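Beta sliding clamp (Borrelia burgdorferi, PDB 6DJ8) probably encircles DNA as a ring-shaped head-to-tail homodimer, tethering DNA polymerases and other replication proteins to it and making synthesis processive. Local coordinates at residues 203-208 / 270-275; 276-281 / 340-345; 289-294 / 302-307; 344-349 / 371-376. One frame throughout, in Å; residues are numbered along the deposited sequence.

Contact 1. Residues 203-208 / 270-275; sequences MSICKT and SIIPKE
Met203 and Ile271 meet tip to tip, the methionine methyl CE lying 3.7 Å from Ile271 CD1. The sulfur follows close behind, with Met203 SD 3.9 Å from the same methyl. Met203 carries CG anti to its backbone N (chi1 165°) and runs extended until the thioether, where a bend at chi3 of -65° swings CE round to Ile271. From the loop side, Ile271 extends its longer branch, CG1 to CD1, to the methionine. A second pair lies beside the first. Ile205, two residues along the strand and therefore on the same face as Met203, lays its CD1 against Ile272, whose CG1 is 4.0 Å away; the two chains run at a slant to each other, so that a single methyl of Ile205 rests on the CG1-CD1 end of its partner. The unbranched, flexible thioether of methionine lets its methyl turn to meet Ile271. Beta-branched isoleucine suits the extended strand at Ile205, and the CG1-CD1 arms of Ile205 and Ile272 span the 9.7 Å between their CA atoms. The segments come from the central and C-terminal domains, and the bound peptide packs on Met203, Ser270 and Ile271. Both pairs are apolar, and the contact rests on dispersion and the exclusion of water, which gives this part of the peptide-binding pocket a greasy wall able to receive apolar side chains.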
# COMPACT_ATOMS: atom_id res chain seq x y z
N MET A 203 2.48 8.78 -27.88
CA MET A 203 1.18 8.84 -28.52
C MET A 203 0.68 7.44 -28.83
O MET A 203 1.43 6.59 -29.32
CB MET A 203 1.24 9.66 -29.84
CG MET A 203 0.01 9.46 -30.74
SD MET A 203 0.12 10.37 -32.32
CE MET A 203 0.11 12.04 -31.74
N SER A 204 -0.61 7.21 -28.57
CA SER A 204 -1.30 5.99 -28.96
C SER A 204 -2.31 6.27 -30.08
O SER A 204 -2.97 7.31 -30.09
CB SER A 204 -2.00 5.36 -27.74
OG SER A 204 -1.04 4.73 -26.87
N ILE A 205 -2.39 5.34 -31.03
CA ILE A 205 -3.34 5.38 -32.14
C ILE A 205 -4.01 4.03 -32.24
O ILE A 205 -3.34 3.02 -32.49
CB ILE A 205 -2.64 5.72 -33.48
CG1 ILE A 205 -1.97 7.08 -33.39
CG2 ILE A 205 -3.65 5.69 -34.62
CD1 ILE A 205 -0.79 7.22 -34.26
N CYS A 206 -5.34 4.00 -32.09
CA CYS A 206 -6.13 2.77 -32.15
C CYS A 206 -7.16 2.93 -33.25
O CYS A 206 -8.08 3.75 -33.13
CB CYS A 206 -6.85 2.49 -30.84
SG CYS A 206 -5.81 1.92 -29.55
N LYS A 207 -7.03 2.15 -34.31
CA LYS A 207 -8.03 2.10 -35.36
C LYS A 207 -9.01 0.98 -35.01
O LYS A 207 -8.59 -0.13 -34.68
CB LYS A 207 -7.36 1.83 -36.71
N THR A 208 -10.31 1.27 -35.12
CA THR A 208 -11.31 0.25 -34.87
C THR A 208 -11.75 -0.33 -36.20
O THR A 208 -11.27 0.05 -37.26
CB THR A 208 -12.53 0.79 -34.13
OG1 THR A 208 -13.26 1.67 -35.01
CG2 THR A 208 -12.12 1.53 -32.87
N SER A 270 0.43 13.75 -39.50
CA SER A 270 1.69 14.19 -40.07
C SER A 270 2.91 13.58 -39.38
O SER A 270 3.99 13.56 -39.98
CB SER A 270 1.77 15.72 -40.01
OG SER A 270 1.92 16.18 -38.67
N ILE A 271 2.79 13.11 -38.14
CA ILE A 271 3.98 12.56 -37.47
C ILE A 271 4.10 11.05 -37.59
O ILE A 271 5.12 10.49 -37.18
CB ILE A 271 4.03 12.96 -35.97
CG1 ILE A 271 3.12 12.05 -35.14
CG2 ILE A 271 3.66 14.41 -35.80
CD1 ILE A 271 3.26 12.28 -33.61
N ILE A 272 3.09 10.37 -38.14
CA ILE A 272 3.16 8.93 -38.35
C ILE A 272 4.27 8.62 -39.35
O ILE A 272 4.22 9.11 -40.49
CB ILE A 272 1.80 8.37 -38.80
CG1 ILE A 272 0.76 8.58 -37.69
CG2 ILE A 272 1.93 6.91 -39.25
CD1 ILE A 272 -0.69 8.55 -38.17
N PRO A 273 5.27 7.83 -38.99
CA PRO A 273 6.32 7.49 -39.95
C PRO A 273 5.77 6.56 -41.02
O PRO A 273 4.95 5.68 -40.75
CB PRO A 273 7.43 6.81 -39.12
CG PRO A 273 6.81 6.45 -37.75
CD PRO A 273 5.45 7.11 -37.72
N LYS A 274 6.22 6.77 -42.25
CA LYS A 274 5.73 5.97 -43.36
C LYS A 274 6.48 4.64 -43.43
O LYS A 274 5.88 3.57 -43.29
CB LYS A 274 5.85 6.74 -44.68
N GLU A 275 7.79 4.70 -43.62
CA GLU A 275 8.65 3.53 -43.67
C GLU A 275 9.84 3.80 -42.76
O GLU A 275 10.45 4.88 -42.83
CB GLU A 275 9.13 3.23 -45.10

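Contact 2. Residues 276-281 / 340-345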
# COMPACT_ATOMS: atom_id res chain seq x y z
N GLN A 276 10.17 2.84 -41.90
CA GLN A 276 11.25 3.02 -40.94
C GLN A 276 12.37 2.04 -41.24
O GLN A 276 12.13 0.84 -41.43
CB GLN A 276 10.75 2.86 -39.53
CG GLN A 276 9.77 3.94 -39.20
CD GLN A 276 9.23 3.79 -37.84
OE1 GLN A 276 8.52 2.82 -37.55
NE2 GLN A 276 9.58 4.71 -36.96
N LYS A 277 13.60 2.55 -41.27
CA LYS A 277 14.73 1.78 -41.78
C LYS A 277 15.17 0.69 -40.80
O LYS A 277 15.52 -0.42 -41.23
CB LYS A 277 15.89 2.72 -42.11
N ASN A 278 15.16 0.97 -39.50
CA ASN A 278 15.68 0.05 -38.50
C ASN A 278 14.53 -0.66 -37.78
O ASN A 278 13.67 0.00 -37.19
CB ASN A 278 16.57 0.80 -37.51
CG ASN A 278 17.60 1.66 -38.21
OD1 ASN A 278 18.58 1.15 -38.77
ND2 ASN A 278 17.40 2.98 -38.18
N LYS A 279 14.51 -1.99 -37.83
CA LYS A 279 13.41 -2.76 -37.27
C LYS A 279 13.93 -3.83 -36.32
O LYS A 279 14.85 -4.58 -36.67
CB LYS A 279 12.57 -3.44 -38.36
CG LYS A 279 12.11 -2.54 -39.50
CD LYS A 279 11.36 -3.35 -40.55
CE LYS A 279 10.35 -2.51 -41.32
NZ LYS A 279 10.92 -1.21 -41.73
N SER A 280 13.30 -3.94 -35.15
CA SER A 280 13.69 -4.93 -34.16
C SER A 280 12.47 -5.70 -33.71
O SER A 280 11.34 -5.22 -33.79
CB SER A 280 14.37 -4.30 -32.92
OG SER A 280 13.40 -3.82 -31.99
N LEU A 281 12.70 -6.94 -33.28
CA LEU A 281 11.66 -7.82 -32.74
C LEU A 281 12.19 -8.35 -31.42
O LEU A 281 13.24 -8.99 -31.39
CB LEU A 281 11.35 -8.97 -33.69
CG LEU A 281 10.13 -9.81 -33.31
CD1 LEU A 281 8.86 -8.99 -33.44
CD2 LEU A 281 10.03 -11.06 -34.15
N ALA A 340 21.06 -0.30 -38.77
CA ALA A 340 22.38 0.24 -38.47
C ALA A 340 22.59 0.30 -36.96
O ALA A 340 21.66 0.19 -36.18
CB ALA A 340 22.54 1.63 -39.07
N ASP A 341 23.85 0.46 -36.56
CA ASP A 341 24.15 0.65 -35.14
C ASP A 341 23.56 1.98 -34.68
O ASP A 341 23.91 3.04 -35.21
CB ASP A 341 25.65 0.60 -34.89
CG ASP A 341 26.19 -0.81 -34.90
OD1 ASP A 341 25.40 -1.74 -35.14
OD2 ASP A 341 27.40 -0.99 -34.66
N GLU A 342 22.66 1.93 -33.70
CA GLU A 342 21.91 3.11 -33.29
C GLU A 342 21.89 3.21 -31.78
O GLU A 342 21.52 2.25 -31.10
CB GLU A 342 20.47 3.07 -33.82
CG GLU A 342 20.38 3.19 -35.34
CD GLU A 342 20.81 4.56 -35.85
OE1 GLU A 342 20.39 5.58 -35.26
OE2 GLU A 342 21.56 4.60 -36.83
N VAL A 343 22.29 4.36 -31.26
CA VAL A 343 22.24 4.66 -29.84
C VAL A 343 21.24 5.78 -29.65
O VAL A 343 21.25 6.77 -30.38
CB VAL A 343 23.62 5.07 -29.29
CG1 VAL A 343 23.53 5.28 -27.78
CG2 VAL A 343 24.68 4.03 -29.64
N MET A 344 20.35 5.60 -28.68
CA MET A 344 19.32 6.63 -28.42
C MET A 344 18.90 6.62 -26.96
O MET A 344 19.05 5.62 -26.31
CB MET A 344 18.08 6.35 -29.26
CG MET A 344 17.46 5.05 -28.88
SD MET A 344 15.89 4.79 -29.64
CE MET A 344 16.40 4.68 -31.34
N ALA A 345 18.42 7.76 -26.50
CA ALA A 345 17.90 7.89 -25.15
C ALA A 345 16.38 7.95 -25.22
O ALA A 345 15.81 8.54 -26.14
CB ALA A 345 18.45 9.14 -24.46
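At the start of strand 278-283 the backbone passes closest to the turn leading into strand 342-347, with Asn278 CA 6.7 Å from Ala340 CA, and a side chain rather than the main chain bridges the gap. Asn278 holds CG anti to its carbonyl carbon (chi1 -50°), which sends the amide across to the turn. There Asn278 OD1 accepts from Ala340 N at 2.9 Å, a fairly straight bond with an N-H...O angle of 161°, the donor tilted 25° from the carbonyl plane. At the other end of the amide, Asn278 ND2 lies beside Glu342 CG, 4.1 Å away. These two side chains cross at nearly a right angle, yet amide and carboxylate planes are only 22° apart. The carboxylate itself turns to another partner, Glu342 OE1 bonding to Ser369 OG, while Asn278 ND2 bonds to Phe367 O. Asparagine suits this place because one short side chain offers an acceptor and a donor at once. With both ends of its amide engaged, the rotation of the group is fixed, and a buried polar residue ties the connection between strands 335-338 and 342-347 back to strand 278-283, next to the outermost strand of the large sheet, without spending a formal charge.

Contact 3. Residues 289-294 / 302-307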
# COMPACT_ATOMS: atom_id res chain seq x y z
N ASP A 289 11.17 -7.60 -17.89
CA ASP A 289 12.02 -7.96 -16.75
C ASP A 289 13.28 -7.10 -16.71
O ASP A 289 13.65 -6.57 -15.65
CB ASP A 289 12.36 -9.45 -16.83
CG ASP A 289 13.43 -9.86 -15.85
OD1 ASP A 289 14.63 -9.70 -16.16
OD2 ASP A 289 13.07 -10.33 -14.75
N ARG A 290 13.93 -6.93 -17.86
CA ARG A 290 15.19 -6.18 -17.90
C ARG A 290 14.98 -4.70 -17.67
O ARG A 290 15.83 -4.03 -17.05
CB ARG A 290 15.89 -6.41 -19.25
CG ARG A 290 16.28 -7.86 -19.50
CD ARG A 290 17.01 -8.51 -18.31
NE ARG A 290 17.64 -9.77 -18.72
CZ ARG A 290 17.08 -10.97 -18.58
NH1 ARG A 290 15.89 -11.09 -18.03
NH2 ARG A 290 17.73 -12.06 -18.99
N LEU A 291 13.87 -4.15 -18.17
CA LEU A 291 13.59 -2.74 -17.92
C LEU A 291 13.37 -2.49 -16.43
O LEU A 291 13.73 -1.44 -15.90
CB LEU A 291 12.35 -2.28 -18.72
CG LEU A 291 12.63 -2.13 -20.21
CD1 LEU A 291 11.35 -1.87 -20.99
CD2 LEU A 291 13.63 -1.01 -20.44
N ALA A 292 12.74 -3.45 -15.75
CA ALA A 292 12.55 -3.30 -14.31
C ALA A 292 13.89 -3.33 -13.58
O ALA A 292 14.04 -2.68 -12.53
CB ALA A 292 11.61 -4.38 -13.78
N ARG A 293 14.87 -4.07 -14.10
CA ARG A 293 16.17 -4.11 -13.44
C ARG A 293 16.98 -2.86 -13.76
O ARG A 293 17.54 -2.24 -12.85
CB ARG A 293 16.91 -5.37 -13.84
CG ARG A 293 16.14 -6.60 -13.45
CD ARG A 293 16.71 -7.85 -14.07
NE ARG A 293 15.80 -8.96 -13.87
CZ ARG A 293 15.70 -9.61 -12.71
NH1 ARG A 293 14.84 -10.60 -12.58
NH2 ARG A 293 16.46 -9.23 -11.68
N VAL A 294 17.05 -2.46 -15.04
CA VAL A 294 17.85 -1.30 -15.40
C VAL A 294 17.23 -0.04 -14.82
O VAL A 294 17.94 0.93 -14.50
CB VAL A 294 18.04 -1.20 -16.93
CG1 VAL A 294 16.79 -0.64 -17.63
CG2 VAL A 294 19.23 -0.32 -17.27
N ARG A 302 14.51 9.96 -15.99
CA ARG A 302 14.01 8.77 -16.67
C ARG A 302 14.84 8.41 -17.90
O ARG A 302 14.45 7.52 -18.67
CB ARG A 302 12.52 8.90 -17.08
CG ARG A 302 11.61 9.49 -15.98
CD ARG A 302 11.85 8.85 -14.60
NE ARG A 302 11.41 7.46 -14.50
CZ ARG A 302 12.09 6.49 -13.89
NH1 ARG A 302 11.60 5.26 -13.83
NH2 ARG A 302 13.28 6.75 -13.34
N LYS A 303 16.03 9.01 -18.07
CA LYS A 303 16.80 8.84 -19.31
C LYS A 303 17.41 7.45 -19.34
O LYS A 303 18.33 7.14 -18.57
CB LYS A 303 17.89 9.89 -19.43
CG LYS A 303 18.70 9.77 -20.75
CD LYS A 303 19.67 10.94 -20.96
CE LYS A 303 20.68 10.61 -22.05
NZ LYS A 303 21.79 11.60 -22.21
N LEU A 304 16.89 6.60 -20.22
CA LEU A 304 17.42 5.28 -20.47
C LEU A 304 18.15 5.30 -21.82
O LEU A 304 17.59 5.79 -22.80
CB LEU A 304 16.29 4.26 -20.50
CG LEU A 304 16.63 2.86 -20.99
CD1 LEU A 304 17.55 2.19 -19.96
CD2 LEU A 304 15.34 2.07 -21.18
N VAL A 305 19.38 4.80 -21.88
CA VAL A 305 20.14 4.78 -23.13
C VAL A 305 20.05 3.39 -23.74
O VAL A 305 20.49 2.40 -23.12
CB VAL A 305 21.60 5.21 -22.94
CG1 VAL A 305 22.37 5.03 -24.28
CG2 VAL A 305 21.67 6.64 -22.46
N LEU A 306 19.51 3.31 -24.96
CA LEU A 306 19.34 2.07 -25.69
C LEU A 306 20.37 1.99 -26.81
O LEU A 306 20.57 2.97 -27.53
CB LEU A 306 17.95 1.97 -26.33
CG LEU A 306 16.73 2.04 -25.43
CD1 LEU A 306 15.45 1.96 -26.26
CD2 LEU A 306 16.81 0.91 -24.43
N THR A 307 20.99 0.82 -26.97
CA THR A 307 21.87 0.60 -28.11
C THR A 307 21.39 -0.63 -28.88
O THR A 307 21.40 -1.74 -28.34
CB THR A 307 23.32 0.43 -27.69
OG1 THR A 307 23.73 1.58 -26.97
CG2 THR A 307 24.23 0.29 -28.95
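Asp289 OD1 is gripped by two arginines, which reach it from opposite faces of the carboxylate plane. Arg293 NE comes to within 2.7 Å of Asp289 OD1 along a nearly straight N-H (164°), and Arg290 NH1 approaches the same oxygen to 2.6 Å at a more bent angle. Arg293 also sends NH1 to the syn lone pair of Asp289 OD2 at 2.8 Å, so its guanidinium holds the carboxylate side-on with two nitrogens. An aspartate one turn before Arg293 is well placed for this, and the grip probably steadies both arginines for the second subunit: Arg293 bonds to Asn94 and Ala92 there, while Arg290 makes a cation-pi contact with Phe95 of that chain. Toward strand 303-308 the helix presents Leu291 and Val294. A chi1 of 170° turns CG of Leu304 away from its own backbone N and toward the helix, where its forked end divides between these two residues. Leu304 CD2 lies 3.6 Å from Leu291 CD2, and Leu304 CD1 lies 3.7 Å from Val294 CG1, each pair crossing at about a right angle. The fork lets one side chain touch both residues, three apart on the helix. In the C-terminal domain, helix 284-294 packs on strand 303-308 through this trio, with helix 348-355 joining at Leu291 and Val294 and strand 325-331 meeting Val294 through Phe328.

Contact 4. Residues 344-349 / 371-376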
# COMPACT_ATOMS: atom_id res chain seq x y z
N MET A 344 20.35 5.60 -28.68
CA MET A 344 19.32 6.63 -28.42
C MET A 344 18.90 6.62 -26.96
O MET A 344 19.05 5.62 -26.31
CB MET A 344 18.08 6.35 -29.26
CG MET A 344 17.46 5.05 -28.88
SD MET A 344 15.89 4.79 -29.64
CE MET A 344 16.40 4.68 -31.34
N ALA A 345 18.42 7.76 -26.50
CA ALA A 345 17.90 7.89 -25.15
C ALA A 345 16.38 7.95 -25.22
O ALA A 345 15.81 8.54 -26.14
CB ALA A 345 18.45 9.14 -24.46
N ILE A 346 15.73 7.33 -24.23
CA ILE A 346 14.28 7.26 -24.17
C ILE A 346 13.85 7.35 -22.71
O ILE A 346 14.59 6.95 -21.81
CB ILE A 346 13.74 5.97 -24.81
CG1 ILE A 346 12.23 6.06 -25.00
CG2 ILE A 346 14.08 4.76 -23.97
CD1 ILE A 346 11.65 4.89 -25.76
N ASN A 347 12.67 7.91 -22.49
CA ASN A 347 12.06 7.97 -21.16
C ASN A 347 11.62 6.57 -20.76
O ASN A 347 10.68 6.01 -21.35
CB ASN A 347 10.87 8.93 -21.21
CG ASN A 347 10.19 9.10 -19.86
OD1 ASN A 347 9.88 8.13 -19.18
ND2 ASN A 347 9.93 10.35 -19.49
N ILE A 348 12.27 6.01 -19.74
CA ILE A 348 11.97 4.63 -19.36
C ILE A 348 10.54 4.49 -18.85
O ILE A 348 9.93 3.43 -19.02
CB ILE A 348 12.97 4.11 -18.31
CG1 ILE A 348 12.82 2.59 -18.16
CG2 ILE A 348 12.74 4.78 -16.96
CD1 ILE A 348 13.94 1.91 -17.34
N SER A 349 9.98 5.53 -18.23
CA SER A 349 8.60 5.38 -17.78
C SER A 349 7.65 5.26 -18.97
O SER A 349 6.75 4.41 -18.98
CB SER A 349 8.20 6.56 -16.89
OG SER A 349 8.92 6.53 -15.67
N ASN A 371 14.83 9.52 -35.05
CA ASN A 371 13.40 9.87 -35.16
C ASN A 371 12.55 9.07 -34.17
O ASN A 371 13.10 8.27 -33.43
CB ASN A 371 12.89 9.86 -36.59
CG ASN A 371 12.50 11.27 -36.98
OD1 ASN A 371 11.40 11.71 -36.67
ND2 ASN A 371 13.43 12.00 -37.57
N VAL A 372 11.24 9.28 -34.22
CA VAL A 372 10.27 8.66 -33.34
C VAL A 372 10.44 7.15 -33.34
O VAL A 372 10.63 6.52 -34.39
CB VAL A 372 8.86 9.08 -33.78
CG1 VAL A 372 8.56 8.55 -35.17
CG2 VAL A 372 7.85 8.59 -32.82
N LEU A 373 10.35 6.57 -32.15
CA LEU A 373 10.31 5.12 -31.97
C LEU A 373 8.86 4.66 -32.09
O LEU A 373 7.96 5.23 -31.47
CB LEU A 373 10.88 4.76 -30.60
CG LEU A 373 11.52 3.41 -30.38
CD1 LEU A 373 12.79 3.35 -31.18
CD2 LEU A 373 11.81 3.19 -28.91
N LYS A 374 8.64 3.61 -32.88
CA LYS A 374 7.31 3.07 -33.08
C LYS A 374 7.22 1.68 -32.47
O LYS A 374 8.06 0.82 -32.75
CB LYS A 374 6.94 3.00 -34.56
CG LYS A 374 5.61 2.31 -34.82
CD LYS A 374 5.14 2.55 -36.26
CE LYS A 374 5.61 1.44 -37.19
NZ LYS A 374 5.19 0.09 -36.74
N LEU A 375 6.22 1.49 -31.62
CA LEU A 375 5.95 0.21 -30.98
C LEU A 375 4.65 -0.36 -31.51
O LEU A 375 3.64 0.34 -31.55
CB LEU A 375 5.82 0.36 -29.46
CG LEU A 375 7.05 0.46 -28.56
CD1 LEU A 375 8.04 1.44 -29.10
CD2 LEU A 375 6.61 0.83 -27.09
N SER A 376 4.68 -1.65 -31.86
CA SER A 376 3.49 -2.32 -32.34
C SER A 376 3.60 -3.81 -32.06
O SER A 376 4.68 -4.33 -31.77
CB SER A 376 3.30 -2.08 -33.84
OG SER A 376 4.48 -2.44 -34.53
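Leu373 parts its two methyls between Met344 and Ile346 of the facing strand, and these apolar contacts carry the pairing. Leu373 CD1 lies 3.7 Å from Met344 SD, with the methionine CE almost as near, and the two chains meet at a slant. Leu373 CD2 touches Ile346 CD1 at 3.6 Å, in this case crossing at about a right angle. Met344 and Ile346 alternate with Ala345 and so face the same way, and Leu373 fits between their ends. In Ile346 the CG1 branch points opposite the backbone N (chi1 -168°), stretching CD1 out to the leucine; Met344 is bent at chi3, which brings SD and CE alongside the other methyl. Each residue type suits its place: flexible Met344 can curl to the leucine, beta-branched Ile346 fits an extended strand, and the forked end of Leu373 serves both. Together they reach across a sheet-to-sheet spacing, Ile346 CA and Leu373 CA being 9.0 Å apart.

The polar bonding serves the start of the helix that follows the strand. Asn347 is the N-cap of helix 348-355: its OD1 accepts a weak bond from Ser349 N at 2.8 Å and a hydrogen bond from Tyr350 N, so one side chain serves amide groups that the first turn leaves without backbone acceptors.

Strand 342-347 pairs with strand 303-308 in the four-stranded sheet, while strand 373-376 pairs with 383-387 in the large sheet that continues into the central domain. Ile387, Ile365, Phe367 and Leu306 pack against the apolar trio, part of the core between the two sheets of the C-terminal domain; just beyond, Asn371 and Val372 pack on the bound peptide.

Contact 1 closes along the chain before the other three open, and it alone joins the central and C-terminal domains. Contact 2 follows directly, and contact 3 is nested inside the loop it closes; contact 4 begins on strand 342-347, where contact 2 ends. Contacts 2 and 4 have centres about 10 Å apart, and contacts 3 and 4 about 11 Å, linked by the neighbouring strands 303-308 and 342-347. The centres of contacts 1 and 3 lie about 24 Å apart, and the two do not touch. Together they run from the peptide-binding pocket, which contacts 1 and 4 border, through the C-terminal core to the interface with the second subunit beside contact 3.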